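Local coordinates for glycoside hydrolase family protein (Novosphingobium sp. PP1Y, PDB 6Q2F), which acts as an alpha-L-rhamnosidase, a glycoside hydrolase that probably cleaves terminal alpha-linked L-rhamnose from glycosidic substrates, at residues 207-218 with 435-445; 240-251 with 365-373. One frame throughout, in Å; residues are numbered along the deposited sequence.

Contact 1: 207-218 with 435-445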
# COMPACT_ATOMS: atom_id res chain seq x y z
N GLY A 207 -7.33 23.28 22.37
CA GLY A 207 -7.88 22.58 23.50
C GLY A 207 -6.87 22.49 24.63
O GLY A 207 -5.68 22.76 24.46
N GLU A 208 -7.37 22.08 25.78
CA GLU A 208 -6.54 21.86 26.95
C GLU A 208 -6.23 20.39 27.11
O GLU A 208 -7.01 19.52 26.73
CB GLU A 208 -7.23 22.39 28.21
CG GLU A 208 -7.27 23.92 28.29
CD GLU A 208 -5.88 24.52 28.37
OE1 GLU A 208 -4.97 23.87 28.95
OE2 GLU A 208 -5.69 25.64 27.85
N VAL A 209 -5.05 20.11 27.68
CA VAL A 209 -4.61 18.75 27.98
C VAL A 209 -4.30 18.58 29.46
O VAL A 209 -4.73 17.61 30.09
CB VAL A 209 -3.38 18.37 27.12
CG1 VAL A 209 -2.76 17.10 27.65
CG2 VAL A 209 -3.77 18.24 25.63
N GLY A 210 -3.57 19.52 30.03
CA GLY A 210 -3.28 19.48 31.45
C GLY A 210 -2.11 20.37 31.78
O GLY A 210 -1.49 20.99 30.91
N VAL A 211 -1.82 20.43 33.08
CA VAL A 211 -0.71 21.21 33.61
C VAL A 211 0.12 20.29 34.48
O VAL A 211 -0.41 19.64 35.39
CB VAL A 211 -1.19 22.42 34.41
CG1 VAL A 211 -0.03 23.32 34.79
CG2 VAL A 211 -2.19 23.19 33.58
N LEU A 212 1.41 20.21 34.20
CA LEU A 212 2.33 19.40 34.97
C LEU A 212 3.43 20.29 35.50
O LEU A 212 3.85 21.25 34.84
CB LEU A 212 2.93 18.27 34.12
CG LEU A 212 1.93 17.34 33.45
CD1 LEU A 212 2.67 16.44 32.48
CD2 LEU A 212 1.14 16.53 34.50
N ALA A 213 3.88 19.98 36.70
CA ALA A 213 5.03 20.64 37.29
C ALA A 213 5.99 19.57 37.78
O ALA A 213 5.58 18.50 38.22
CB ALA A 213 4.64 21.57 38.44
N PHE A 214 7.28 19.88 37.71
CA PHE A 214 8.29 18.94 38.13
C PHE A 214 9.56 19.71 38.43
O PHE A 214 9.82 20.75 37.81
CB PHE A 214 8.54 17.87 37.06
CG PHE A 214 8.74 18.43 35.67
CD1 PHE A 214 10.01 18.77 35.23
CD2 PHE A 214 7.67 18.61 34.82
CE1 PHE A 214 10.21 19.28 33.95
CE2 PHE A 214 7.86 19.11 33.54
CZ PHE A 214 9.14 19.45 33.11
N PRO A 215 10.35 19.26 39.40
CA PRO A 215 11.60 19.95 39.72
C PRO A 215 12.63 19.74 38.62
O PRO A 215 12.63 18.72 37.92
CB PRO A 215 12.05 19.30 41.03
CG PRO A 215 10.84 18.56 41.54
CD PRO A 215 10.08 18.15 40.33
N VAL A 216 13.52 20.71 38.49
CA VAL A 216 14.49 20.71 37.41
C VAL A 216 15.72 21.43 37.97
O VAL A 216 15.57 22.31 38.83
CB VAL A 216 13.91 21.36 36.15
CG1 VAL A 216 12.74 20.57 35.60
CG2 VAL A 216 13.55 22.82 36.38
N PRO A 217 16.93 21.07 37.56
CA PRO A 217 18.12 21.72 38.14
C PRO A 217 18.37 23.08 37.51
O PRO A 217 18.19 23.27 36.30
CB PRO A 217 19.24 20.74 37.80
CG PRO A 217 18.79 20.11 36.53
CD PRO A 217 17.29 19.98 36.64
N ASP A 218 18.77 24.03 38.35
CA ASP A 218 19.27 25.31 37.85
C ASP A 218 20.39 25.04 36.86
O ASP A 218 21.33 24.30 37.16
CB ASP A 218 19.76 26.18 39.00
CG ASP A 218 18.63 26.69 39.88
OD1 ASP A 218 17.57 27.05 39.33
OD2 ASP A 218 18.81 26.74 41.11
N GLY A 435 19.77 25.02 44.11
CA GLY A 435 20.15 24.68 42.76
C GLY A 435 19.09 23.95 41.98
O GLY A 435 19.41 23.24 41.02
N GLN A 436 17.82 24.11 42.35
CA GLN A 436 16.73 23.31 41.79
C GLN A 436 15.49 24.18 41.76
O GLN A 436 15.01 24.62 42.82
CB GLN A 436 16.49 22.06 42.64
CG GLN A 436 16.36 20.76 41.88
CD GLN A 436 16.39 19.55 42.80
OE1 GLN A 436 17.33 19.37 43.57
NE2 GLN A 436 15.35 18.72 42.72
N HIS A 437 14.95 24.45 40.57
CA HIS A 437 13.73 25.23 40.45
C HIS A 437 12.61 24.39 39.84
O HIS A 437 12.81 23.24 39.44
CB HIS A 437 13.96 26.51 39.64
CG HIS A 437 14.27 26.29 38.19
ND1 HIS A 437 15.54 26.03 37.74
CD2 HIS A 437 13.48 26.33 37.09
CE1 HIS A 437 15.52 25.90 36.42
NE2 HIS A 437 14.28 26.08 36.01
N TRP A 438 11.42 24.99 39.79
CA TRP A 438 10.24 24.33 39.25
C TRP A 438 10.08 24.64 37.77
O TRP A 438 10.35 25.75 37.31
CB TRP A 438 8.98 24.76 40.00
CG TRP A 438 8.78 24.06 41.31
CD1 TRP A 438 9.00 24.57 42.56
CD2 TRP A 438 8.31 22.72 41.49
NE1 TRP A 438 8.71 23.62 43.51
CE2 TRP A 438 8.28 22.47 42.88
CE3 TRP A 438 7.91 21.70 40.63
CZ2 TRP A 438 7.87 21.26 43.42
CZ3 TRP A 438 7.51 20.49 41.16
CH2 TRP A 438 7.49 20.28 42.54
N ARG A 439 9.54 23.67 37.06
CA ARG A 439 9.20 23.85 35.69
C ARG A 439 7.75 23.49 35.58
O ARG A 439 7.35 22.46 36.02
CB ARG A 439 10.02 22.94 34.83
CG ARG A 439 10.07 23.33 33.40
CD ARG A 439 11.40 22.90 32.90
NE ARG A 439 11.41 22.65 31.50
CZ ARG A 439 12.37 21.97 30.89
NH1 ARG A 439 13.38 21.47 31.58
NH2 ARG A 439 12.31 21.80 29.58
N VAL A 440 6.99 24.37 34.99
CA VAL A 440 5.59 24.15 34.83
C VAL A 440 5.29 24.05 33.35
O VAL A 440 5.58 24.93 32.59
CB VAL A 440 4.77 25.27 35.44
CG1 VAL A 440 3.30 24.96 35.37
CG2 VAL A 440 5.20 25.48 36.86
N LEU A 441 4.69 22.94 33.00
CA LEU A 441 4.36 22.64 31.64
C LEU A 441 2.88 22.69 31.42
O LEU A 441 2.13 22.00 32.06
CB LEU A 441 4.87 21.24 31.37
CG LEU A 441 4.97 20.69 29.99
CD1 LEU A 441 5.41 21.77 29.05
CD2 LEU A 441 5.99 19.60 29.99
N ARG A 442 2.46 23.53 30.49
CA ARG A 442 1.08 23.62 30.17
C ARG A 442 0.92 22.94 28.83
O ARG A 442 1.39 23.41 27.82
CB ARG A 442 0.58 25.05 30.13
CG ARG A 442 -0.89 25.12 29.80
CD ARG A 442 -1.43 26.52 29.94
NE ARG A 442 -2.80 26.62 29.49
CZ ARG A 442 -3.45 27.75 29.38
NH1 ARG A 442 -2.87 28.88 29.68
NH2 ARG A 442 -4.69 27.75 28.95
N LEU A 443 0.24 21.82 28.85
CA LEU A 443 -0.02 21.04 27.65
C LEU A 443 -1.38 21.41 27.10
O LEU A 443 -2.35 21.56 27.85
CB LEU A 443 0.05 19.55 27.96
CG LEU A 443 1.36 19.09 28.59
CD1 LEU A 443 1.27 17.61 28.90
CD2 LEU A 443 2.51 19.39 27.65
N GLY A 444 -1.46 21.54 25.78
CA GLY A 444 -2.73 21.70 25.11
C GLY A 444 -2.70 20.95 23.81
O GLY A 444 -1.74 20.22 23.53
N TYR A 445 -3.73 21.11 22.99
CA TYR A 445 -3.68 20.60 21.64
C TYR A 445 -4.21 21.66 20.68
O TYR A 445 -4.90 22.61 21.06
CB TYR A 445 -4.46 19.28 21.48
CG TYR A 445 -5.97 19.40 21.57
CD1 TYR A 445 -6.73 19.82 20.48
CD2 TYR A 445 -6.64 19.08 22.76
CE1 TYR A 445 -8.11 19.92 20.57
CE2 TYR A 445 -8.01 19.17 22.85
CZ TYR A 445 -8.75 19.59 21.76
OH TYR A 445 -10.12 19.69 21.86
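The Y445 ring lies across G207, whose CA stands 3.6 Å from the ring centroid in a CH-pi contact, while V209 CG2 meets the ring edge. With chi1 at 70°, CG sits between the backbone N and carbonyl carbon, folding the ring over the neighbouring strand. W512 also meets this ring; an alanine here would probably uncover G207 and V209 and leave W512 without its ring partner. H437 folds over likewise near the far end: V216 CG2 covers one face, 3.5 Å from its ring centroid, and ND1 donates to D218 OD1 (2.8 Å) on the anti side but 34° out of the carboxylate plane, in a bent bond. F214, on the same side, takes R439 CB over a face and L441 CD2 at the edge; the R439 guanidinium salt-bridges E157. On the reverse side, P215 CG lies over W438, with A213 C at the indole edge. The antiparallel ladder of 207-217 and 436-445 is interrupted by a classic beta bulge, where V209 N (3.1 Å) and G210 N (3.2 Å) approach L443 O from the same face of its carbonyl plane. The extended R442 donates from NH2 to E208 OE2 (2.6 Å), met from above the carboxylate plane. Polar side-chain pairs thus close both ends of a backbone ladder whose middle is covered mainly by apolar side chains and the R439 chain, and D218 would tend to favour a protonated H437.

Contact 2: 240-251 with 365-373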
# COMPACT_ATOMS: atom_id res chain seq x y z
N LEU A 240 17.49 33.19 16.41
CA LEU A 240 17.56 31.74 16.40
C LEU A 240 16.82 31.12 17.58
O LEU A 240 16.34 29.98 17.47
CB LEU A 240 19.03 31.29 16.38
CG LEU A 240 19.83 31.73 15.15
CD1 LEU A 240 21.34 31.65 15.40
CD2 LEU A 240 19.42 30.89 13.95
N VAL A 241 16.71 31.83 18.72
CA VAL A 241 15.91 31.41 19.87
C VAL A 241 14.58 32.14 19.88
O VAL A 241 13.87 32.15 20.89
CB VAL A 241 16.63 31.69 21.20
CG1 VAL A 241 15.72 31.35 22.37
CG2 VAL A 241 17.99 30.96 21.29
N ASP A 242 14.24 32.79 18.77
CA ASP A 242 13.03 33.59 18.76
C ASP A 242 11.83 32.73 19.12
O ASP A 242 11.83 31.50 18.96
CB ASP A 242 12.84 34.22 17.38
CG ASP A 242 12.56 35.70 17.46
OD1 ASP A 242 12.28 36.19 18.58
OD2 ASP A 242 12.63 36.36 16.40
N ALA A 243 10.79 33.38 19.63
CA ALA A 243 9.50 32.72 19.78
C ALA A 243 9.01 32.14 18.46
O ALA A 243 8.19 31.21 18.46
CB ALA A 243 8.46 33.70 20.34
N ASP A 244 9.49 32.67 17.33
CA ASP A 244 9.15 32.20 15.99
C ASP A 244 10.25 31.25 15.50
O ASP A 244 11.27 31.68 14.97
CB ASP A 244 8.98 33.37 15.04
CG ASP A 244 8.61 32.94 13.63
OD1 ASP A 244 8.26 31.75 13.45
OD2 ASP A 244 8.68 33.78 12.70
N ILE A 245 10.00 29.94 15.66
CA ILE A 245 10.94 28.93 15.17
C ILE A 245 10.99 28.87 13.65
O ILE A 245 11.92 28.25 13.10
CB ILE A 245 10.58 27.54 15.73
CG1 ILE A 245 9.14 27.17 15.37
CG2 ILE A 245 10.78 27.51 17.24
CD1 ILE A 245 8.64 25.94 16.09
N ALA A 246 10.03 29.47 12.95
CA ALA A 246 10.09 29.57 11.50
C ALA A 246 10.81 30.83 11.01
O ALA A 246 11.08 30.94 9.82
CB ALA A 246 8.67 29.55 10.90
N GLY A 247 11.11 31.77 11.90
CA GLY A 247 11.76 33.00 11.49
C GLY A 247 13.09 33.23 12.17
O GLY A 247 13.14 33.51 13.37
N GLY A 248 14.17 33.11 11.41
CA GLY A 248 15.49 33.28 11.97
C GLY A 248 16.40 34.12 11.10
O GLY A 248 16.20 35.33 10.97
N VAL A 249 17.40 33.49 10.50
CA VAL A 249 18.38 34.18 9.68
C VAL A 249 18.45 33.52 8.32
O VAL A 249 18.25 32.30 8.19
CB VAL A 249 19.78 34.19 10.35
CG1 VAL A 249 19.71 34.87 11.69
CG2 VAL A 249 20.29 32.76 10.51
N THR A 250 18.72 34.32 7.29
CA THR A 250 18.96 33.81 5.95
C THR A 250 20.46 33.59 5.77
O THR A 250 21.28 34.41 6.20
CB THR A 250 18.44 34.78 4.89
OG1 THR A 250 17.24 35.40 5.37
CG2 THR A 250 18.11 34.04 3.61
N LEU A 251 20.83 32.47 5.16
CA LEU A 251 22.23 32.12 4.99
C LEU A 251 22.67 32.47 3.57
O LEU A 251 21.91 32.32 2.62
CB LEU A 251 22.46 30.63 5.26
CG LEU A 251 22.28 30.12 6.69
CD1 LEU A 251 22.54 28.63 6.75
CD2 LEU A 251 23.19 30.87 7.64
N PRO A 365 16.75 31.24 -1.16
CA PRO A 365 16.96 31.83 0.15
C PRO A 365 16.94 30.76 1.20
O PRO A 365 15.87 30.25 1.50
CB PRO A 365 15.71 32.69 0.33
CG PRO A 365 14.67 32.07 -0.52
CD PRO A 365 15.31 31.06 -1.44
N ILE A 366 18.08 30.41 1.75
CA ILE A 366 18.12 29.38 2.76
C ILE A 366 18.01 29.99 4.15
O ILE A 366 18.96 30.48 4.69
CB ILE A 366 19.43 28.62 2.64
CG1 ILE A 366 19.58 28.05 1.26
CG2 ILE A 366 19.45 27.52 3.65
CD1 ILE A 366 18.46 27.12 0.91
N MSE A 367 16.82 29.96 4.71
CA MSE A 367 16.61 30.52 6.00
C MSE A 367 16.65 29.43 7.02
O MSE A 367 16.13 28.36 6.75
CB MSE A 367 15.27 31.23 5.90
CG MSE A 367 14.37 31.12 7.11
SE MSE A 367 14.11 32.84 7.98
CE MSE A 367 12.32 33.19 7.29
N VAL A 368 17.26 29.70 8.16
CA VAL A 368 17.32 28.78 9.26
C VAL A 368 16.46 29.46 10.30
O VAL A 368 16.81 30.47 10.81
CB VAL A 368 18.72 28.59 9.78
CG1 VAL A 368 18.70 27.89 11.11
CG2 VAL A 368 19.52 27.80 8.79
N GLY A 369 15.30 28.89 10.57
CA GLY A 369 14.36 29.50 11.49
C GLY A 369 14.73 29.37 12.95
O GLY A 369 14.53 30.31 13.73
N GLN A 370 15.27 28.22 13.34
CA GLN A 370 15.67 27.98 14.72
C GLN A 370 16.99 27.23 14.73
O GLN A 370 17.19 26.29 13.96
CB GLN A 370 14.61 27.17 15.48
CG GLN A 370 14.95 26.92 16.94
CD GLN A 370 13.96 25.99 17.62
OE1 GLN A 370 13.27 25.23 16.96
NE2 GLN A 370 13.88 26.06 18.94
N PHE A 371 17.88 27.64 15.63
CA PHE A 371 19.12 26.92 15.88
C PHE A 371 19.50 27.21 17.33
O PHE A 371 20.06 28.27 17.63
CB PHE A 371 20.22 27.34 14.91
CG PHE A 371 21.50 26.56 15.07
CD1 PHE A 371 21.51 25.33 15.71
CD2 PHE A 371 22.69 27.07 14.58
CE1 PHE A 371 22.69 24.62 15.85
CE2 PHE A 371 23.87 26.36 14.73
CZ PHE A 371 23.87 25.13 15.36
N GLU A 372 19.19 26.27 18.21
CA GLU A 372 19.25 26.48 19.65
C GLU A 372 20.15 25.42 20.28
O GLU A 372 19.93 24.22 20.07
CB GLU A 372 17.85 26.43 20.26
CG GLU A 372 17.76 26.82 21.72
CD GLU A 372 16.33 27.13 22.13
OE1 GLU A 372 15.51 27.48 21.24
OE2 GLU A 372 16.02 27.04 23.34
N LEU A 373 21.14 25.86 21.05
CA LEU A 373 22.00 24.97 21.80
C LEU A 373 21.54 24.92 23.26
O LEU A 373 21.12 25.94 23.82
CB LEU A 373 23.46 25.41 21.72
CG LEU A 373 24.02 25.65 20.31
CD1 LEU A 373 25.49 26.02 20.36
CD2 LEU A 373 23.81 24.44 19.43
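L251 CD1 rests on V368 CG2 at 3.7 Å, and L240 CD2 lies 3.8 Å from F371 CB; both contacts belong to the buried, closely fitted side of this edge-strand pairing. L240 and F371 run side by side, though the backbone bond beside them, F371 N to L240 O, is long and weak. CG of F371, anti to its N (chi1 -176°), carries the ring away from 240-251 toward L261 and L263 of strand 260-265. L251 also reaches L261, so this layer faces the second sheet of a beta sandwich. V249 and V368 exchange two backbone bonds, the shorter from V368 N to V249 O (2.8 Å), and L251 N also donates to I366 O.

Glycines permit the close approach beyond. A CB on G248 would run into V368 O, and one on G369 into I245 O; G369 CA instead comes to 3.2 Å from I245 O in a CA-H...O contact. G369 and Q370 form a classic beta bulge opposite F277. I245 CG2 packs alongside the Q370 amide, 3.4 Å from OE1, and Q370 NE2 donates to E372 OE1, from above the carboxylate plane and nearly in the amide's own plane.

The outer side is looser. Exposed T250 touches mainly backbone through CG2, and V241 brushes E372 at about a right angle. The selenomethionine M367 bends at chi2 and chi3 to lay SE 3.4 Å from G248 N. The turn beside it is fixed from within: D244 OD1 accepts from A246 N in an Asx turn, within a type I turn from D244 to G247. The join therefore rests on apolar packing and glycine-permitted backbone contact, with few cross-strand bonds and no salt bridge between the segments.

In the fold
Contact 2 is nested inside the chain loop closed by contact 1: strands 206-217 and 436-447 pair as the middle of one four-stranded antiparallel sheet, and the chain between them builds the sandwich to which 240-251 and 365-373 belong. The two contacts do not touch; their centres are about 25 Å apart and their nearest atoms about 9 Å. Both lie on the same side of the chain's centre, the centre of contact 1 about 41 Å and that of contact 2 about 37 Å from it. The sodium ion is bound by D503, S504, E583, E586 and E644, none of which lies in either contact.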